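Local coordinates for FAD dependent oxidoreductase domain-containing protein (Deinococcus radiodurans R1, PDB 3C4N) that probably acts as an FAD-dependent oxidoreductase and here holds ADP in its Rossmann-type nucleotide-binding pocket, at residues 90-95 against 378-382; 151-157 against 326-330; 117-123 against 166-170. One frame throughout, in Å; residues are numbered along the deposited sequence.

Contact 1 of 3, residues 90-95 against 378-382; sequences DIPAGQ and LADTL
The forked end of Leu378 slants across Asp90 and reaches Pro92 with one methyl, joining the loop ahead of helix 96-107 to the first turn of the C-terminal helix 379-398 in a fold of the FAD-dependent oxidoreductase family, probably Rossmann-type in its nucleotide-binding part. Leu378 is the N-cap of that helix, and its CG stands anti to its own carbonyl carbon (chi1 -65°), which carries both methyls to the loop. One methyl, CD2, rests 3.5 Å from Asp90 CB. The other, CD1, reaches the proline ring at Pro92 CG, 3.7 Å away. Leu382 CD1 touches the same ring at Pro92 CD, also at 3.7 Å, while its other methyl, CD2, faces the carbonyl O of Gln95. That carbonyl follows a type II turn, Pro92 to Gln95, which brings the chain round to the start of helix 96-107. Thr381 sits between the aliphatic and polar parts of the interface and crosses both neighbours nearly at right angles: its CG2 abuts Ile91 CG1 at 3.9 Å, and its OG1 lies beside Asp90 CB. Leu378 O accepts from the amides of both Thr381 and Leu382, bonds that mark the first turn of the helix. No direct hydrogen bond spans the two segments. The Asp90 carboxylate is held by a salt bridge from OD1 to Arg272, and its other oxygen turns to a bridging water, which lies 2.6 Å from Asp90 OD2 and 3.1 Å from Thr381 OG1.

Contact 2 of 3, residues 151-157 against 326-330; sequences LLDPARL and DAVPA
Ala327 O receives the amide of Asp153, with N and O 2.8 Å apart and a somewhat bent N-H...O angle of 146°. Around the same carbonyl oxygen gather two apolar groups, Leu152 CB at 3.3 Å and Leu157 CD1. A second backbone bond runs the other way: Ala330 N donates to Leu151 O over 3.0 Å and is nearly straight at 171°. Between the two bonds the backbones come close at Leu152 and Val328, where Pro329 lays its CD over Leu152 CA at 3.3 Å. The bonds are flanked by small apolar patches. At one end the methyl of Ala330 sits against Leu151 CD2 at 3.5 Å; at the other, Leu157 CD1 packs against both Ala327 CB and Val328 CG2. Leu126 of strand 118-127 touches Leu152 and Leu157, and Leu262 touches Leu151 and Ala330. On the solvent-exposed side, Arg156 bends at its third torsion (chi3 91°) and crosses Asp326 at a slant, so that Asp326 CB lies against one guanidinium face, 3.3 Å from Arg156 NE. The Asp326 carboxylate stands well off the guanidinium plane, so the opposite charges are near each other without any N-H pointing at an oxygen. Asp153 OD1 turns back within its own segment to accept from the amide of Arg156, and weakly from that of Ala155. The whole is packing away from the nucleotide site, two loops joined by two backbone bonds, with an Asx motif at Asp153 opening residues 154-156, which have helical backbone angles but not the regular bonds.

Contact 3 of 3, residues 117-123 against 166-170; sequences EVEDRPL and ALTYR
The methyl of Ala166 sits in the corner formed by Arg121 O at 3.0 Å and Leu123 CB at 3.6 Å, where segment 117-123 bends after Asp120. Beside it, Ala166 O accepts the amide of Arg121. Farther along, Leu167 presents two bumps to one face of the sheet: CD1 nestles against Val118 CG1 at 4.0 Å, while CD2 runs alongside Asp120 and meets its OD1. Tyr169 CB lies beside Val118 CG2, the two side chains pointing the same way. Leu107 of helix 96-107 packs on Val118 and Leu167 on that face. The two strands form an antiparallel pair within a large mixed sheet, their axes at 155°, with Glu119 and Thr168 as a hydrogen-bonded pair whose amides and carbonyls exchange two bonds of 3.2 Å each, Glu119 N to Thr168 O and Thr168 N to Glu119 O. On the opposite face Thr168 fits the corner made by the side chains of Glu119 and Arg121. Glu119 CG lies between its own N and carbonyl carbon (chi1 53°), and a further bend at chi2 brings OE1 to the threonine hydroxyl, which meets it on the anti side, 30° out of the carboxylate plane. OG1 donates to Glu119 OE1 at 3.0 Å and accepts from Arg121 NE at 2.9 Å, whereas Thr168 CG2 lies against the CD and NE of the arginine. Arg121 NH1 makes a salt bridge to the same OE1, arriving from the carboxylate face opposite to the hydroxyl. The other terminal nitrogen, Arg121 NH2, is bonded to Thr268 O.

In the fold
Contacts 1 and 3 are neighbours, with centres about 16 Å apart, and they touch: Tyr169 OH of contact 3 makes a probable hydrogen bond to Asp380 O of contact 1. Helix 96-107 lies against side chains of both. Contact 2 sits at the periphery, centres about 28 Å from contact 1 and 24 Å from contact 3, but strand 118-127 runs from contact 3 to the leucines of contact 2. Along the chain, contacts 2 and 3 are nested within the loop closed by contact 1, and their segments alternate. Contact 1 thus ties the C-terminal helix, near the ADP-binding residue Met47, to the part of the fold built on the mixed sheet that contains strands 118-127 and 167-169.

Contact 1 of 3, residues 90-95 against 378-382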
# COMPACT_ATOMS: atom_id res chain seq x y z
N ASP A 90 -24.40 -0.35 -23.12
CA ASP A 90 -24.41 -1.13 -21.90
C ASP A 90 -25.15 -0.39 -20.80
O ASP A 90 -24.99 -0.69 -19.62
CB ASP A 90 -22.99 -1.45 -21.44
CG ASP A 90 -22.36 -2.57 -22.24
OD1 ASP A 90 -23.06 -3.17 -23.09
OD2 ASP A 90 -21.16 -2.85 -22.00
N ILE A 91 -25.96 0.58 -21.20
CA ILE A 91 -26.74 1.36 -20.25
C ILE A 91 -28.17 0.84 -20.18
O ILE A 91 -28.92 0.96 -21.14
CB ILE A 91 -26.81 2.85 -20.65
CG1 ILE A 91 -25.40 3.43 -20.82
CG2 ILE A 91 -27.60 3.63 -19.59
CD1 ILE A 91 -25.37 4.84 -21.40
N PRO A 92 -28.56 0.23 -19.05
CA PRO A 92 -29.93 -0.27 -18.93
C PRO A 92 -30.81 0.97 -18.86
O PRO A 92 -30.31 2.07 -18.62
CB PRO A 92 -29.91 -1.03 -17.61
CG PRO A 92 -28.50 -1.51 -17.50
CD PRO A 92 -27.71 -0.30 -17.97
N ALA A 93 -32.12 0.80 -19.06
CA ALA A 93 -33.05 1.93 -19.02
C ALA A 93 -33.13 2.53 -17.63
O ALA A 93 -33.39 1.82 -16.65
CB ALA A 93 -34.43 1.47 -19.47
N GLY A 94 -32.91 3.84 -17.53
CA GLY A 94 -32.98 4.51 -16.24
C GLY A 94 -31.63 4.74 -15.61
O GLY A 94 -31.52 5.44 -14.60
N GLN A 95 -30.58 4.16 -16.19
CA GLN A 95 -29.25 4.33 -15.64
C GLN A 95 -28.37 5.34 -16.41
O GLN A 95 -27.15 5.34 -16.24
CB GLN A 95 -28.57 2.96 -15.57
CG GLN A 95 -29.33 1.93 -14.74
CD GLN A 95 -29.08 2.08 -13.25
OE1 GLN A 95 -27.94 2.01 -12.79
NE2 GLN A 95 -30.15 2.29 -12.50
N LEU A 378 -21.39 -5.04 -16.20
CA LEU A 378 -21.55 -3.69 -16.75
C LEU A 378 -20.68 -2.67 -16.02
O LEU A 378 -20.76 -1.46 -16.29
CB LEU A 378 -23.02 -3.25 -16.73
CG LEU A 378 -24.01 -4.04 -17.60
CD1 LEU A 378 -25.40 -3.54 -17.34
CD2 LEU A 378 -23.67 -3.91 -19.07
N ALA A 379 -19.83 -3.15 -15.12
CA ALA A 379 -18.97 -2.26 -14.35
C ALA A 379 -18.15 -1.26 -15.17
O ALA A 379 -17.84 -0.18 -14.68
CB ALA A 379 -18.05 -3.08 -13.45
N ASP A 380 -17.81 -1.59 -16.40
CA ASP A 380 -17.04 -0.65 -17.20
C ASP A 380 -17.86 0.61 -17.54
O ASP A 380 -17.30 1.69 -17.69
CB ASP A 380 -16.50 -1.33 -18.48
CG ASP A 380 -15.51 -2.48 -18.17
OD1 ASP A 380 -14.62 -2.30 -17.30
OD2 ASP A 380 -15.63 -3.56 -18.81
N THR A 381 -19.18 0.48 -17.64
CA THR A 381 -20.01 1.64 -17.96
C THR A 381 -20.66 2.30 -16.75
O THR A 381 -20.95 3.49 -16.78
CB THR A 381 -21.13 1.26 -18.95
OG1 THR A 381 -20.56 0.71 -20.15
CG2 THR A 381 -21.97 2.49 -19.31
N LEU A 382 -20.86 1.53 -15.69
CA LEU A 382 -21.55 2.02 -14.50
C LEU A 382 -20.84 1.82 -13.15
O LEU A 382 -21.39 2.19 -12.11
CB LEU A 382 -22.91 1.33 -14.42
CG LEU A 382 -23.77 1.33 -15.70
CD1 LEU A 382 -24.89 0.30 -15.58
CD2 LEU A 382 -24.32 2.70 -15.94
O HOH W 1 -19.43 -2.14 -20.23

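Contact 2 of 3, residues 151-157 against 326-330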
# COMPACT_ATOMS: atom_id res chain seq x y z
N LEU A 151 -11.81 -9.82 -40.16
CA LEU A 151 -12.20 -10.72 -39.08
C LEU A 151 -13.56 -11.34 -39.35
O LEU A 151 -13.85 -12.45 -38.90
CB LEU A 151 -12.25 -9.98 -37.75
CG LEU A 151 -10.98 -9.26 -37.32
CD1 LEU A 151 -11.29 -8.48 -36.04
CD2 LEU A 151 -9.85 -10.25 -37.09
N LEU A 152 -14.40 -10.63 -40.09
CA LEU A 152 -15.75 -11.09 -40.35
C LEU A 152 -16.12 -11.27 -41.80
O LEU A 152 -15.31 -11.06 -42.71
CB LEU A 152 -16.76 -10.14 -39.71
CG LEU A 152 -16.25 -8.82 -39.14
CD1 LEU A 152 -17.33 -7.75 -39.16
CD2 LEU A 152 -15.75 -9.06 -37.74
N ASP A 153 -17.37 -11.66 -42.00
CA ASP A 153 -17.91 -11.85 -43.33
C ASP A 153 -19.01 -10.81 -43.50
O ASP A 153 -20.10 -10.94 -42.95
CB ASP A 153 -18.48 -13.26 -43.47
CG ASP A 153 -19.07 -13.52 -44.83
OD1 ASP A 153 -20.05 -12.82 -45.19
OD2 ASP A 153 -18.56 -14.40 -45.54
N PRO A 154 -18.73 -9.74 -44.27
CA PRO A 154 -19.67 -8.65 -44.54
C PRO A 154 -21.09 -9.10 -44.90
O PRO A 154 -22.06 -8.42 -44.57
CB PRO A 154 -19.00 -7.90 -45.68
CG PRO A 154 -17.54 -8.06 -45.36
CD PRO A 154 -17.45 -9.52 -44.96
N ALA A 155 -21.21 -10.24 -45.58
CA ALA A 155 -22.52 -10.74 -45.99
C ALA A 155 -23.37 -11.27 -44.83
O ALA A 155 -24.57 -11.00 -44.77
CB ALA A 155 -22.35 -11.83 -47.05
N ARG A 156 -22.75 -12.01 -43.92
CA ARG A 156 -23.47 -12.57 -42.78
C ARG A 156 -23.65 -11.53 -41.65
O ARG A 156 -24.40 -11.75 -40.70
CB ARG A 156 -22.74 -13.80 -42.25
CG ARG A 156 -22.25 -14.75 -43.36
CD ARG A 156 -21.52 -15.95 -42.79
NE ARG A 156 -22.43 -17.07 -42.55
CZ ARG A 156 -22.64 -18.06 -43.41
NH1 ARG A 156 -22.00 -18.07 -44.58
NH2 ARG A 156 -23.50 -19.02 -43.12
N LEU A 157 -22.95 -10.40 -41.77
CA LEU A 157 -23.03 -9.31 -40.80
C LEU A 157 -22.96 -8.00 -41.57
O LEU A 157 -22.03 -7.20 -41.38
CB LEU A 157 -21.86 -9.38 -39.80
CG LEU A 157 -21.85 -10.51 -38.76
CD1 LEU A 157 -20.52 -10.51 -38.02
CD2 LEU A 157 -23.01 -10.31 -37.78
N ASP A 326 -18.74 -18.71 -38.87
CA ASP A 326 -19.09 -18.34 -40.23
C ASP A 326 -19.09 -16.82 -40.33
O ASP A 326 -18.38 -16.24 -41.14
CB ASP A 326 -20.44 -18.94 -40.62
CG ASP A 326 -20.41 -20.46 -40.66
OD1 ASP A 326 -19.47 -21.03 -41.24
OD2 ASP A 326 -21.32 -21.10 -40.10
N ALA A 327 -19.88 -16.18 -39.47
CA ALA A 327 -19.97 -14.72 -39.47
C ALA A 327 -18.64 -14.03 -39.19
O ALA A 327 -18.34 -12.99 -39.77
CB ALA A 327 -21.01 -14.27 -38.45
N VAL A 328 -17.85 -14.62 -38.29
CA VAL A 328 -16.57 -14.05 -37.90
C VAL A 328 -15.46 -15.08 -38.14
O VAL A 328 -14.96 -15.71 -37.21
CB VAL A 328 -16.64 -13.63 -36.42
CG1 VAL A 328 -15.38 -12.90 -36.00
CG2 VAL A 328 -17.86 -12.76 -36.22
N PRO A 329 -15.06 -15.25 -39.41
CA PRO A 329 -14.02 -16.20 -39.82
C PRO A 329 -12.78 -16.21 -38.93
O PRO A 329 -12.15 -17.25 -38.74
CB PRO A 329 -13.70 -15.77 -41.25
CG PRO A 329 -15.01 -15.23 -41.73
CD PRO A 329 -15.45 -14.40 -40.54
N ALA A 330 -12.44 -15.04 -38.40
CA ALA A 330 -11.27 -14.91 -37.54
C ALA A 330 -11.32 -15.88 -36.37
O ALA A 330 -10.29 -16.22 -35.80
CB ALA A 330 -11.15 -13.47 -37.04

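Contact 3 of 3, residues 117-123 against 166-170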
# COMPACT_ATOMS: atom_id res chain seq x y z
N GLU A 117 -5.04 6.68 -19.04
CA GLU A 117 -5.12 6.41 -20.47
C GLU A 117 -6.53 6.02 -20.90
O GLU A 117 -7.02 4.96 -20.51
CB GLU A 117 -4.18 5.25 -20.85
CG GLU A 117 -2.70 5.48 -20.60
CD GLU A 117 -2.08 6.43 -21.60
OE1 GLU A 117 -0.87 6.74 -21.45
OE2 GLU A 117 -2.79 6.87 -22.54
N VAL A 118 -7.16 6.87 -21.70
CA VAL A 118 -8.51 6.59 -22.18
C VAL A 118 -8.63 7.06 -23.63
O VAL A 118 -8.53 8.26 -23.91
CB VAL A 118 -9.59 7.33 -21.35
CG1 VAL A 118 -10.97 6.98 -21.87
CG2 VAL A 118 -9.46 6.99 -19.89
N GLU A 119 -8.85 6.13 -24.55
CA GLU A 119 -8.98 6.50 -25.95
C GLU A 119 -10.41 6.41 -26.45
O GLU A 119 -11.24 5.69 -25.88
CB GLU A 119 -8.05 5.64 -26.83
CG GLU A 119 -8.16 4.13 -26.67
CD GLU A 119 -7.12 3.52 -25.72
OE1 GLU A 119 -7.14 2.28 -25.53
OE2 GLU A 119 -6.27 4.25 -25.17
N ASP A 120 -10.71 7.19 -27.48
CA ASP A 120 -12.03 7.21 -28.09
C ASP A 120 -12.03 6.08 -29.09
O ASP A 120 -11.21 6.04 -30.00
CB ASP A 120 -12.27 8.54 -28.81
CG ASP A 120 -12.17 9.72 -27.88
OD1 ASP A 120 -12.80 9.68 -26.80
OD2 ASP A 120 -11.46 10.69 -28.21
N ARG A 121 -12.96 5.15 -28.92
CA ARG A 121 -12.99 4.02 -29.81
C ARG A 121 -14.43 3.62 -30.04
O ARG A 121 -15.10 3.13 -29.14
CB ARG A 121 -12.21 2.87 -29.16
CG ARG A 121 -11.74 1.79 -30.09
CD ARG A 121 -11.25 0.60 -29.28
NE ARG A 121 -10.01 0.84 -28.56
CZ ARG A 121 -8.82 0.98 -29.13
NH1 ARG A 121 -7.74 1.18 -28.39
NH2 ARG A 121 -8.71 0.91 -30.45
N PRO A 122 -14.95 3.83 -31.26
CA PRO A 122 -16.33 3.47 -31.56
C PRO A 122 -16.56 1.97 -31.39
O PRO A 122 -15.64 1.17 -31.58
CB PRO A 122 -16.50 3.92 -33.01
CG PRO A 122 -15.13 3.72 -33.56
CD PRO A 122 -14.26 4.31 -32.47
N LEU A 123 -17.80 1.61 -31.04
CA LEU A 123 -18.17 0.21 -30.83
C LEU A 123 -19.27 -0.18 -31.81
O LEU A 123 -20.26 0.53 -31.95
CB LEU A 123 -18.64 0.02 -29.39
CG LEU A 123 -18.99 -1.39 -28.92
CD1 LEU A 123 -18.88 -1.49 -27.41
CD2 LEU A 123 -20.40 -1.74 -29.38
N ALA A 166 -18.18 5.37 -27.54
CA ALA A 166 -17.58 4.28 -26.78
C ALA A 166 -16.13 4.63 -26.42
O ALA A 166 -15.45 5.34 -27.15
CB ALA A 166 -17.64 2.97 -27.58
N LEU A 167 -15.67 4.12 -25.28
CA LEU A 167 -14.32 4.38 -24.81
C LEU A 167 -13.62 3.11 -24.32
O LEU A 167 -14.28 2.19 -23.82
CB LEU A 167 -14.35 5.36 -23.63
CG LEU A 167 -15.02 6.73 -23.70
CD1 LEU A 167 -14.96 7.34 -22.32
CD2 LEU A 167 -14.33 7.62 -24.72
N THR A 168 -12.30 3.05 -24.44
CA THR A 168 -11.57 1.90 -23.90
C THR A 168 -10.52 2.39 -22.91
O THR A 168 -9.90 3.43 -23.11
CB THR A 168 -10.85 1.04 -24.98
OG1 THR A 168 -10.11 1.88 -25.87
CG2 THR A 168 -11.85 0.20 -25.75
N TYR A 169 -10.36 1.64 -21.83
CA TYR A 169 -9.37 1.96 -20.80
C TYR A 169 -9.04 0.68 -20.06
O TYR A 169 -9.70 -0.34 -20.23
CB TYR A 169 -9.95 2.98 -19.83
CG TYR A 169 -11.16 2.49 -19.05
CD1 TYR A 169 -11.03 1.92 -17.76
CD2 TYR A 169 -12.44 2.62 -19.57
CE1 TYR A 169 -12.15 1.51 -17.02
CE2 TYR A 169 -13.56 2.21 -18.86
CZ TYR A 169 -13.41 1.66 -17.59
OH TYR A 169 -14.54 1.31 -16.88
N ARG A 170 -8.01 0.74 -19.21
CA ARG A 170 -7.64 -0.43 -18.44
C ARG A 170 -8.21 -0.31 -17.03
O ARG A 170 -7.82 0.58 -16.27
CB ARG A 170 -6.11 -0.57 -18.37
CG ARG A 170 -5.43 -0.71 -19.71
CD ARG A 170 -5.92 -1.95 -20.45
NE ARG A 170 -5.65 -3.16 -19.68
CZ ARG A 170 -4.49 -3.81 -19.66
NH1 ARG A 170 -3.47 -3.37 -20.39
NH2 ARG A 170 -4.35 -4.89 -18.91
O HOH W 2 -6.02 3.01 -18.49